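Local structure of Exo-beta-1,4-mannosidase (Rhizomucor miehei, 4LYP) at residues F48-G52 with E53-I57; K86-E90 with M91-N95; D136-R140 with Y141-A145; H280-K283 with N284-Y287; N439-K442 with V443-E446. The protein hydrolyses terminal beta-D-mannose residues from the non-reducing ends of beta-mannosides, as a family 5 glycoside hydrolase, and also carries out transglycosylation. All coordinates share one frame; numbering follows the deposited sequence.

Contact 1: residues F48-G52 with E53-I57; sequences FTRYG and EPYLI. With GAI (guanidine), chain D.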
# COMPACT_ATOMS: atom_id res chain seq x y z
N PHE A 48 -14.88 10.44 -3.22
CA PHE A 48 -13.87 11.33 -3.79
C PHE A 48 -14.41 12.02 -5.02
O PHE A 48 -15.39 11.53 -5.63
CB PHE A 48 -12.62 10.54 -4.22
CG PHE A 48 -12.00 9.76 -3.11
CD1 PHE A 48 -11.32 10.41 -2.07
CD2 PHE A 48 -12.03 8.37 -3.08
CE1 PHE A 48 -10.74 9.73 -1.02
CE2 PHE A 48 -11.44 7.67 -2.06
CZ PHE A 48 -10.78 8.32 -1.01
N THR A 49 -13.77 13.13 -5.43
CA THR A 49 -14.03 13.75 -6.73
C THR A 49 -12.71 14.01 -7.39
O THR A 49 -11.68 14.15 -6.76
CB THR A 49 -14.85 15.07 -6.60
OG1 THR A 49 -14.09 16.07 -5.96
CG2 THR A 49 -16.13 14.84 -5.80
N ARG A 50 -12.78 14.17 -8.72
CA ARG A 50 -11.64 14.61 -9.53
C ARG A 50 -12.25 15.18 -10.82
O ARG A 50 -13.21 14.55 -11.34
CB ARG A 50 -10.67 13.44 -9.86
CG ARG A 50 -9.33 13.99 -10.33
CD ARG A 50 -8.44 12.85 -10.83
NE ARG A 50 -7.08 13.38 -11.02
CZ ARG A 50 -6.11 12.80 -11.73
NH1 ARG A 50 -6.36 11.69 -12.47
NH2 ARG A 50 -4.87 13.32 -11.68
N TYR A 51 -11.73 16.31 -11.30
CA TYR A 51 -12.29 16.87 -12.55
C TYR A 51 -13.79 17.14 -12.41
O TYR A 51 -14.51 17.07 -13.42
CB TYR A 51 -11.98 16.04 -13.80
CG TYR A 51 -10.55 15.68 -14.04
CD1 TYR A 51 -9.61 16.67 -14.33
CD2 TYR A 51 -10.15 14.33 -13.95
CE1 TYR A 51 -8.26 16.32 -14.58
CE2 TYR A 51 -8.81 13.99 -14.19
CZ TYR A 51 -7.88 14.95 -14.44
OH TYR A 51 -6.56 14.66 -14.74
N GLY A 52 -14.23 17.52 -11.21
CA GLY A 52 -15.66 17.90 -11.03
C GLY A 52 -16.61 16.73 -11.06
O GLY A 52 -17.82 16.96 -11.12
N GLU A 53 -16.09 15.50 -11.00
CA GLU A 53 -16.95 14.28 -11.08
C GLU A 53 -16.58 13.30 -9.98
O GLU A 53 -15.45 13.33 -9.47
CB GLU A 53 -16.79 13.57 -12.42
CG GLU A 53 -17.24 14.45 -13.58
CD GLU A 53 -16.90 13.84 -14.91
OE1 GLU A 53 -16.41 12.74 -15.05
OE2 GLU A 53 -17.17 14.56 -15.89
N PRO A 54 -17.49 12.43 -9.58
CA PRO A 54 -17.10 11.33 -8.63
C PRO A 54 -15.86 10.62 -9.14
O PRO A 54 -15.64 10.47 -10.34
CB PRO A 54 -18.35 10.43 -8.66
CG PRO A 54 -19.50 11.40 -8.92
CD PRO A 54 -18.90 12.36 -9.99
N TYR A 55 -15.09 10.10 -8.16
CA TYR A 55 -13.86 9.38 -8.48
C TYR A 55 -13.82 8.11 -7.63
O TYR A 55 -13.80 8.18 -6.40
CB TYR A 55 -12.66 10.30 -8.22
CG TYR A 55 -11.31 9.73 -8.58
CD1 TYR A 55 -10.97 9.63 -9.95
CD2 TYR A 55 -10.36 9.35 -7.66
CE1 TYR A 55 -9.73 9.13 -10.35
CE2 TYR A 55 -9.12 8.89 -8.02
CZ TYR A 55 -8.82 8.76 -9.34
OH TYR A 55 -7.58 8.25 -9.70
N LEU A 56 -13.89 6.95 -8.27
CA LEU A 56 -13.78 5.65 -7.61
C LEU A 56 -12.42 5.05 -7.88
O LEU A 56 -11.78 5.23 -8.91
CB LEU A 56 -14.91 4.72 -8.05
CG LEU A 56 -16.32 5.11 -7.53
CD1 LEU A 56 -17.35 4.19 -8.13
CD2 LEU A 56 -16.44 4.92 -6.04
N ILE A 57 -11.98 4.29 -6.89
CA ILE A 57 -10.59 3.76 -6.86
C ILE A 57 -10.51 2.35 -7.47
O ILE A 57 -10.87 1.35 -6.83
CB ILE A 57 -10.04 3.76 -5.40
CG1 ILE A 57 -10.17 5.16 -4.75
CG2 ILE A 57 -8.61 3.22 -5.39
CD1 ILE A 57 -9.48 6.32 -5.54
C GAI D . -18.51 8.35 -5.02
N1 GAI D . -19.45 9.37 -5.44
N2 GAI D . -18.24 7.63 -3.80
N3 GAI D . -17.61 8.01 -5.87
O HOH W 1 -15.55 7.82 -4.26
O HOH W 2 -13.49 11.77 -11.64
O HOH W 3 -14.64 16.40 -16.08
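A type I' beta turn from Arg50 to Glu53 closes the hairpin that pairs strand 48-50 with strand 53-61, and Tyr51 and Gly52 at its corners both have positive phi. Arg50 and Glu53 form the antiparallel hydrogen-bonded pair next to the turn: Arg50 N gives a nearly straight bond to Glu53 O (2.9 Å, 160° at the hydrogen), and Glu53 N returns one to Arg50 O at 3.1 Å. In the non-hydrogen-bonded pair Thr49 with Pro54, Thr49 CA also comes to 3.1 Å from Glu53 O as a CA-H...O contact. Arg50 and Tyr55 project from one face of the hairpin and run side by side. With CG anti to the backbone N (chi1 -177°), the Tyr55 ring lies along the arginine chain, and Arg50 CD sits over one ring face, 4.0 Å from Tyr55 CE1. Their polar ends are held elsewhere, Arg50 NE by Ala37 O and Tyr55 OH by Thr144 OG1. At the other end the Phe48 ring turns its edge to Tyr55 O, and Phe48 CE2 packs 3.9 Å from Ile57 CG1. A water accepts from Phe48 N, donates to Tyr55 O and accepts a weak hydrogen bond from guanidine N3; Leu56 CD2 also packs on the guanidine. This is a beta hairpin with a two-residue, type I' loop, leading into a TIM-barrel strand, with a guanidine site on its flank.

Contact 2: residues K86-E90 with M91-N95; sequences KQMAE and MGINN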
# COMPACT_ATOMS: atom_id res chain seq x y z
N LYS A 86 1.80 0.00 -18.02
CA LYS A 86 0.93 -0.17 -19.21
C LYS A 86 0.00 -1.37 -19.01
O LYS A 86 -1.25 -1.27 -19.28
CB LYS A 86 1.83 -0.37 -20.42
CG LYS A 86 1.02 -0.54 -21.74
CD LYS A 86 2.03 -0.61 -22.92
CE LYS A 86 1.25 -0.74 -24.22
NZ LYS A 86 0.72 -2.08 -24.49
N GLN A 87 0.47 -2.50 -18.48
CA GLN A 87 -0.40 -3.63 -18.23
C GLN A 87 -1.50 -3.29 -17.26
O GLN A 87 -2.68 -3.67 -17.42
CB GLN A 87 0.39 -4.85 -17.65
CG GLN A 87 1.35 -5.46 -18.63
CD GLN A 87 2.32 -6.42 -17.97
OE1 GLN A 87 2.50 -6.46 -16.72
NE2 GLN A 87 3.03 -7.20 -18.78
N MET A 88 -1.16 -2.55 -16.20
CA MET A 88 -2.16 -2.17 -15.22
C MET A 88 -3.16 -1.20 -15.84
O MET A 88 -4.38 -1.33 -15.59
CB MET A 88 -1.48 -1.61 -13.95
CG MET A 88 -0.86 -2.72 -13.13
SD MET A 88 -0.26 -2.14 -11.52
CE MET A 88 1.20 -1.18 -12.00
N ALA A 89 -2.75 -0.30 -16.69
CA ALA A 89 -3.67 0.60 -17.38
C ALA A 89 -4.62 -0.21 -18.24
O ALA A 89 -5.83 0.03 -18.26
CB ALA A 89 -2.92 1.58 -18.24
N GLU A 90 -4.11 -1.27 -18.90
CA GLU A 90 -4.94 -2.12 -19.79
C GLU A 90 -5.94 -2.91 -18.96
O GLU A 90 -7.01 -3.24 -19.48
CB GLU A 90 -4.03 -3.00 -20.67
CG GLU A 90 -3.32 -2.08 -21.74
CD GLU A 90 -2.19 -2.76 -22.45
OE1 GLU A 90 -1.64 -3.84 -22.00
OE2 GLU A 90 -1.73 -2.13 -23.43
N MET A 91 -5.63 -3.22 -17.73
CA MET A 91 -6.60 -3.87 -16.88
C MET A 91 -7.52 -2.90 -16.13
O MET A 91 -8.29 -3.34 -15.26
CB MET A 91 -6.01 -4.92 -15.96
CG MET A 91 -5.23 -4.48 -14.82
SD MET A 91 -4.56 -5.94 -13.84
CE MET A 91 -3.29 -6.07 -14.90
N GLY A 92 -7.49 -1.63 -16.51
CA GLY A 92 -8.46 -0.69 -16.00
C GLY A 92 -8.05 0.01 -14.71
O GLY A 92 -8.91 0.63 -14.06
N ILE A 93 -6.79 -0.10 -14.27
CA ILE A 93 -6.37 0.50 -12.98
C ILE A 93 -6.20 2.00 -13.18
O ILE A 93 -5.53 2.47 -14.11
CB ILE A 93 -5.10 -0.24 -12.46
CG1 ILE A 93 -5.48 -1.68 -12.00
CG2 ILE A 93 -4.29 0.60 -11.49
CD1 ILE A 93 -4.30 -2.66 -12.02
N ASN A 94 -6.71 2.76 -12.20
CA ASN A 94 -6.56 4.21 -12.20
C ASN A 94 -5.76 4.73 -10.99
O ASN A 94 -5.58 5.96 -10.87
CB ASN A 94 -7.87 4.97 -12.31
CG ASN A 94 -8.68 4.95 -11.03
OD1 ASN A 94 -8.39 4.15 -10.11
ND2 ASN A 94 -9.73 5.74 -10.96
N ASN A 95 -5.29 3.86 -10.09
CA ASN A 95 -4.73 4.30 -8.83
C ASN A 95 -3.74 3.27 -8.34
O ASN A 95 -4.04 2.08 -8.29
CB ASN A 95 -5.88 4.46 -7.77
CG ASN A 95 -5.39 4.97 -6.43
OD1 ASN A 95 -5.21 4.17 -5.49
ND2 ASN A 95 -5.16 6.27 -6.32
O HOH W 4 -6.78 2.43 -17.10
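Met88 O accepts two backbone hydrogen bonds from the residues that leave helix 78-90: a straight one from Ile93 N (3.0 Å, 163° at the hydrogen) and a weak one from Met91 N, whose better partner is Gln87 O. Within the span of the Ile93 N to Met88 O bond, Gly92 N binds Ala89 O at 2.9 Å, approaching from above the carbonyl plane. Gly92 has positive phi, which reverses the chain at this point.

Apolar packing follows from the same fold-back. In one of two Ile93 conformers, Ile93 CD1 lies against Met88 CB and CG, at 3.6 Å from Met88 CB, where the two side chains cross at a slant; in that conformer the pair bridges the helix and the residue beyond its end. Both also touch Ala60 of strand 53-61. Met91 instead places CG between its backbone N and carbonyl carbon (chi1 73°), which turns the chain back over the helix end: Met91 CG stands 3.4 Å from Met88 O, and Met91 CE 3.5 Å from Gln87 O. Helix 429-448 covers this methionine through Val430, Ile433 and Lys434.

Charge pairing stays on the outer side of the helix, one turn apart, where Lys86 NZ meets the syn side of Glu90 OE2 at 2.7 Å in a salt bridge. Paired 6-to-1 and 5-to-2 bonds around a glycine C-prime residue, with an apolar contact across them in at least one Ile93 conformer, make a Schellman motif, here at an alpha-to-beta junction leading into barrel strand 95-99.

Contact 3: residues D136-R140 with Y141-A145; sequences DTMDR and YNMTA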
# COMPACT_ATOMS: atom_id res chain seq x y z
N ASP A 136 5.96 9.93 -13.23
CA ASP A 136 5.81 10.41 -14.56
C ASP A 136 5.07 9.40 -15.45
O ASP A 136 4.21 9.79 -16.27
CB ASP A 136 7.16 10.78 -15.20
CG ASP A 136 6.95 11.35 -16.57
OD1 ASP A 136 6.43 12.46 -16.66
OD2 ASP A 136 7.28 10.66 -17.56
N THR A 137 5.35 8.11 -15.26
CA THR A 137 4.70 7.07 -16.04
C THR A 137 3.24 6.97 -15.64
O THR A 137 2.35 6.82 -16.49
CB THR A 137 5.43 5.74 -15.90
OG1 THR A 137 6.84 5.93 -16.16
CG2 THR A 137 4.88 4.67 -16.80
N MET A 138 2.96 7.06 -14.35
CA MET A 138 1.55 7.09 -13.85
C MET A 138 0.82 8.26 -14.52
O MET A 138 -0.32 8.11 -14.95
CB MET A 138 1.55 7.22 -12.36
CG MET A 138 1.95 5.89 -11.71
SD MET A 138 2.01 6.00 -9.90
CE MET A 138 0.26 6.18 -9.59
N ASP A 139 1.43 9.41 -14.58
CA ASP A 139 0.83 10.60 -15.21
C ASP A 139 0.42 10.26 -16.67
O ASP A 139 -0.71 10.49 -17.08
CB ASP A 139 1.88 11.74 -15.24
CG ASP A 139 1.31 13.10 -15.64
OD1 ASP A 139 0.10 13.21 -15.92
OD2 ASP A 139 2.09 14.06 -15.59
N ARG A 140 1.29 9.62 -17.42
CA ARG A 140 1.04 9.26 -18.82
C ARG A 140 -0.15 8.33 -18.98
O ARG A 140 -0.82 8.35 -19.98
CB ARG A 140 2.39 8.68 -19.35
CG ARG A 140 3.44 9.82 -19.65
CD ARG A 140 4.89 9.34 -19.82
NE ARG A 140 5.88 10.23 -20.46
CZ ARG A 140 6.09 10.26 -21.79
NH1 ARG A 140 5.31 9.50 -22.54
NH2 ARG A 140 7.05 11.04 -22.41
N TYR A 141 -0.40 7.51 -17.95
CA TYR A 141 -1.52 6.59 -17.99
C TYR A 141 -2.73 7.05 -17.18
O TYR A 141 -3.64 6.25 -16.87
CB TYR A 141 -1.08 5.15 -17.55
CG TYR A 141 -0.20 4.54 -18.63
CD1 TYR A 141 -0.85 3.96 -19.78
CD2 TYR A 141 1.19 4.58 -18.57
CE1 TYR A 141 -0.07 3.39 -20.76
CE2 TYR A 141 1.96 4.06 -19.56
CZ TYR A 141 1.35 3.45 -20.66
OH TYR A 141 2.16 2.86 -21.63
N ASN A 142 -2.75 8.32 -16.76
CA ASN A 142 -3.85 8.93 -16.06
C ASN A 142 -4.16 8.23 -14.76
O ASN A 142 -5.31 8.15 -14.38
CB ASN A 142 -5.09 9.02 -16.99
CG ASN A 142 -4.85 10.10 -18.12
OD1 ASN A 142 -4.33 11.17 -17.82
ND2 ASN A 142 -5.28 9.82 -19.33
N MET A 143 -3.15 7.77 -14.06
CA MET A 143 -3.31 7.18 -12.75
C MET A 143 -3.01 8.20 -11.66
O MET A 143 -2.19 9.09 -11.88
CB MET A 143 -2.39 5.97 -12.59
CG MET A 143 -2.69 4.83 -13.57
SD MET A 143 -1.47 3.53 -13.32
CE MET A 143 -1.98 2.34 -14.57
N THR A 144 -3.54 7.95 -10.47
CA THR A 144 -3.12 8.76 -9.30
C THR A 144 -2.42 7.84 -8.30
O THR A 144 -2.58 6.60 -8.32
CB THR A 144 -4.31 9.43 -8.61
OG1 THR A 144 -5.28 8.43 -8.21
CG2 THR A 144 -4.93 10.48 -9.52
N ALA A 145 -1.61 8.46 -7.45
CA ALA A 145 -0.76 7.76 -6.51
C ALA A 145 -1.19 8.04 -5.06
O ALA A 145 -1.40 9.18 -4.66
CB ALA A 145 0.69 8.20 -6.65
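Met138 reaches forward from helix 125-140 under the chain that leaves it, and its methyl end meets the start of strand 144-148. The first torsion sets CG anti to the carbonyl carbon (chi1 -74°), and a bend at chi3 (69°) swings the methyl towards that strand. Met138 CE lies 3.6 Å from Ala145 CB and 4.0 Å from Met143 CB, and it is close to Thr144 O at 3.1 Å, a tight approach. Met143 runs out extended from a CB that faces the helix, so only its base touches Met138; the two methionines also share Leu96 of strand 95-99 as a neighbour.

On another side of the helix end, Thr137 and Tyr141 lie alongside each other, pointing the same way. The Tyr141 ring sets its edge towards the backbone, with CD2 3.3 Å from Thr137 O, while Thr137 CG2 rests 4.1 Å from Tyr141 CE2. Beyond them the ring packs on Ile85, Lys86 and Ala89 of helix 78-90.

Backbone bonds set the path of the chain here. Met143 N bonds almost straight to Met138 O (3.0 Å, 170° at the hydrogen), Asn142 N bonds to Asp139 O at 3.0 Å, and Tyr141 N is bound by Thr137 O, with a weaker bond to Met138 O. Asn142 takes positive phi at the point of reversal. The bonds from Met143 N to Met138 O and from Asn142 N to Asp139 O form a Schellman motif with asparagine as its C-prime residue, at the link between a helix and the next strand of the TIM barrel.

Contact 4: residues H280-K283 with N284-Y287; sequences HDHK and NIDY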
# COMPACT_ATOMS: atom_id res chain seq x y z
N HIS A 280 -8.67 7.77 12.48
CA HIS A 280 -9.37 8.49 11.40
C HIS A 280 -10.13 9.74 11.84
O HIS A 280 -10.43 10.56 10.96
CB HIS A 280 -10.34 7.55 10.70
CG HIS A 280 -9.65 6.40 10.03
ND1 HIS A 280 -9.90 5.10 10.32
CD2 HIS A 280 -8.78 6.38 8.95
CE1 HIS A 280 -9.13 4.30 9.52
NE2 HIS A 280 -8.49 5.06 8.68
N ASP A 281 -10.48 9.87 13.13
CA ASP A 281 -11.30 11.01 13.54
C ASP A 281 -10.40 12.22 13.83
O ASP A 281 -10.20 12.62 14.98
CB ASP A 281 -12.16 10.62 14.75
CG ASP A 281 -13.17 11.69 15.13
OD1 ASP A 281 -13.41 12.58 14.34
OD2 ASP A 281 -13.72 11.58 16.22
N HIS A 282 -9.88 12.80 12.77
CA HIS A 282 -8.98 13.93 12.82
C HIS A 282 -9.28 14.83 11.66
O HIS A 282 -9.55 14.31 10.55
CB HIS A 282 -7.49 13.52 12.76
CG HIS A 282 -7.11 12.61 13.92
ND1 HIS A 282 -6.88 13.06 15.16
CD2 HIS A 282 -7.03 11.25 13.98
CE1 HIS A 282 -6.67 12.04 15.99
NE2 HIS A 282 -6.77 10.90 15.25
N LYS A 283 -9.15 16.14 11.84
CA LYS A 283 -9.46 17.06 10.77
C LYS A 283 -8.61 16.75 9.51
O LYS A 283 -9.06 16.97 8.36
CB LYS A 283 -9.17 18.52 11.23
CG LYS A 283 -9.41 19.59 10.15
CD LYS A 283 -9.34 20.96 10.74
CE LYS A 283 -9.86 22.06 9.79
NZ LYS A 283 -11.03 21.70 8.94
N ASN A 284 -7.33 16.39 9.71
CA ASN A 284 -6.41 16.26 8.58
C ASN A 284 -6.22 14.82 8.17
O ASN A 284 -5.24 14.50 7.49
CB ASN A 284 -5.10 16.98 8.86
CG ASN A 284 -5.34 18.44 8.98
OD1 ASN A 284 -5.98 19.01 8.11
ND2 ASN A 284 -4.87 19.07 10.09
N ILE A 285 -7.16 13.94 8.54
CA ILE A 285 -7.28 12.63 7.90
C ILE A 285 -8.51 12.69 7.03
O ILE A 285 -9.64 12.74 7.53
CB ILE A 285 -7.32 11.47 8.93
CG1 ILE A 285 -6.02 11.38 9.73
CG2 ILE A 285 -7.66 10.14 8.21
CD1 ILE A 285 -4.79 10.92 8.97
N ASP A 286 -8.34 12.72 5.71
CA ASP A 286 -9.46 13.00 4.83
C ASP A 286 -10.31 11.83 4.49
O ASP A 286 -11.49 11.96 4.16
CB ASP A 286 -8.90 13.62 3.51
CG ASP A 286 -8.32 14.97 3.74
OD1 ASP A 286 -9.09 15.90 4.10
OD2 ASP A 286 -7.09 15.14 3.56
N TYR A 287 -9.73 10.61 4.52
CA TYR A 287 -10.47 9.43 4.19
C TYR A 287 -9.96 8.27 4.99
O TYR A 287 -8.94 8.44 5.69
CB TYR A 287 -10.53 9.09 2.67
CG TYR A 287 -9.18 8.68 2.11
CD1 TYR A 287 -8.25 9.62 1.66
CD2 TYR A 287 -8.87 7.32 1.97
CE1 TYR A 287 -7.02 9.23 1.05
CE2 TYR A 287 -7.68 6.89 1.37
CZ TYR A 287 -6.78 7.85 0.94
OH TYR A 287 -5.58 7.47 0.34
O HOH W 5 -8.41 17.94 5.75
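A local turn contact joins His282 to Ile285 in the loop that follows helix 273-280 and leads to strand 288-292. The type I beta turn from His282 to Ile285 is closed by Ile285 N bonding to His282 O (3.1 Å, 163° at the hydrogen), the donor standing above the carbonyl plane. Ile285 is the apolar centre. Its CG2 branch, anti to the backbone N, meets the edge of the His280 ring in the ring plane, 4.0 Å from His280 CD2, while its CG1 branch packs 4.0 Å from His282 CB. The two histidines therefore reach different branches of one isoleucine. Ahead of the turn, Asp281 is the centre of an inverse gamma turn, with a weak bond from His282 N to His280 O. A water links Lys283 O (2.9 Å) to Asp286 OD1 (2.7 Å), bridging from inside the turn to the residue that follows it.

Polar ends are anchored outside: His282 ND1 by Glu248, Asn284 ND2 by Thr252, and Asp286 OD2 by Lys255 in a salt bridge. Lys331 NZ binds the carbonyls of His280 and Ile285. An inverse gamma turn followed by a type I beta turn thus makes the alpha-to-beta loop before a strand of the TIM barrel.

Contact 5: residues N439-K442 with V443-E446; sequences NLLK and VQKE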
# COMPACT_ATOMS: atom_id res chain seq x y z
N ASN A 439 -16.56 -2.54 -14.08
CA ASN A 439 -17.79 -2.39 -13.35
C ASN A 439 -17.77 -1.15 -12.44
O ASN A 439 -18.77 -0.42 -12.34
CB ASN A 439 -18.05 -3.63 -12.50
CG ASN A 439 -18.40 -4.85 -13.30
OD1 ASN A 439 -18.81 -4.75 -14.48
ND2 ASN A 439 -18.17 -6.04 -12.68
N LEU A 440 -16.64 -0.87 -11.81
CA LEU A 440 -16.55 0.27 -10.90
C LEU A 440 -16.54 1.55 -11.71
O LEU A 440 -17.17 2.55 -11.28
CB LEU A 440 -15.27 0.16 -10.10
CG LEU A 440 -15.28 0.96 -8.80
CD1 LEU A 440 -16.31 0.39 -7.79
CD2 LEU A 440 -13.90 0.88 -8.12
N LEU A 441 -15.90 1.57 -12.88
CA LEU A 441 -15.99 2.78 -13.73
C LEU A 441 -17.43 3.02 -14.21
O LEU A 441 -17.86 4.21 -14.23
CB LEU A 441 -15.03 2.67 -14.92
CG LEU A 441 -15.01 3.87 -15.86
CD1 LEU A 441 -14.70 5.14 -15.11
CD2 LEU A 441 -13.99 3.56 -16.98
N LYS A 442 -18.16 1.97 -14.56
CA LYS A 442 -19.54 2.15 -14.91
C LYS A 442 -20.35 2.80 -13.77
O LYS A 442 -21.15 3.70 -13.98
CB LYS A 442 -20.15 0.81 -15.34
CG LYS A 442 -21.61 0.92 -15.78
CD LYS A 442 -22.15 -0.44 -16.19
CE LYS A 442 -23.57 -0.38 -16.76
NZ LYS A 442 -23.59 -0.55 -18.27
N VAL A 443 -20.11 2.36 -12.55
CA VAL A 443 -20.74 2.94 -11.38
C VAL A 443 -20.37 4.40 -11.27
O VAL A 443 -21.21 5.29 -11.02
CB VAL A 443 -20.47 2.16 -10.07
CG1 VAL A 443 -20.97 2.93 -8.89
CG2 VAL A 443 -21.10 0.77 -10.13
N GLN A 444 -19.08 4.70 -11.43
CA GLN A 444 -18.62 6.10 -11.31
C GLN A 444 -19.41 7.00 -12.31
O GLN A 444 -19.85 8.09 -11.95
CB GLN A 444 -17.12 6.25 -11.61
CG GLN A 444 -16.62 7.66 -11.39
CD GLN A 444 -15.20 7.81 -11.86
OE1 GLN A 444 -14.25 7.21 -11.30
NE2 GLN A 444 -15.04 8.49 -12.97
N LYS A 445 -19.58 6.51 -13.55
CA LYS A 445 -20.35 7.25 -14.54
C LYS A 445 -21.80 7.42 -14.15
O LYS A 445 -22.30 8.52 -14.23
CB LYS A 445 -20.16 6.61 -15.91
CG LYS A 445 -18.73 6.73 -16.45
CD LYS A 445 -18.51 6.05 -17.81
CE LYS A 445 -17.01 6.07 -18.24
NZ LYS A 445 -16.56 5.15 -19.36
N GLU A 446 -22.43 6.38 -13.63
CA GLU A 446 -23.83 6.54 -13.15
C GLU A 446 -23.90 7.60 -12.08
O GLU A 446 -24.83 8.45 -12.07
CB GLU A 446 -24.35 5.23 -12.58
CG GLU A 446 -24.57 4.11 -13.55
CD GLU A 446 -25.43 4.45 -14.72
OE1 GLU A 446 -26.37 5.27 -14.55
OE2 GLU A 446 -25.08 3.88 -15.84
O HOH W 6 -22.36 3.95 -16.61
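Lys442 O is gripped twice, by Glu446 N at 3.0 Å and by a water at 2.9 Å that also donates to Glu446 OE2. The bend of Glu446 at chi2 (-53°) turns its carboxylate back towards this water, so the side chain and the backbone NH of one residue both reach the same carbonyl, one of them through water. The other carboxylate oxygen, Glu446 OE1, forms a salt bridge with Lys449.

Three more bonds of the same spacing run along the helix: Gln444 N to Leu440 O (2.9 Å), Lys445 N to Leu441 O and Val443 N to Asn439 O. On the outer side Lys445 stretches back across Leu441 obliquely, its CE in aliphatic contact 3.8 Å from Leu441 CG, while the ammonium nitrogen NZ lies beside Leu441 CD2.

Val443 places CG2 beside its backbone N, 3.4 Å from Asn439 O, and packs on Val376 of helix 362-380. Gln444 runs out extended to the hairpin, where its OE1 accepts a bond from Leu56 N. With Leu440 and Val443 packed against Leu56 while Lys442, Lys445 and Glu446 are exposed, this is an amphipathic alpha-helix, the C-terminal helix 429-448 on the outside of the TIM barrel.

Overall arrangement
The five contacts are local and lie in series along the chain, yet several meet in space. Contacts 2 and 3 end their helices with the same capping motif, and the strands that follow lie side by side: Asn94 O bonds to Thr144 N. Contact 1 is close to both, since Tyr55 joins it to contact 3 and Leu56 O binds Asn94 ND2; it also meets contact 4 through the Phe48 and Tyr287 rings. Contact 5 is the most superficial, with charged, water-linked chemistry outside. The first four are partly buried, and each holds some buried apolar side chains, such as Phe48, Met88, Met138 and Ile285. Contact 4 instead follows its helix with an inverse gamma turn and a type I beta turn.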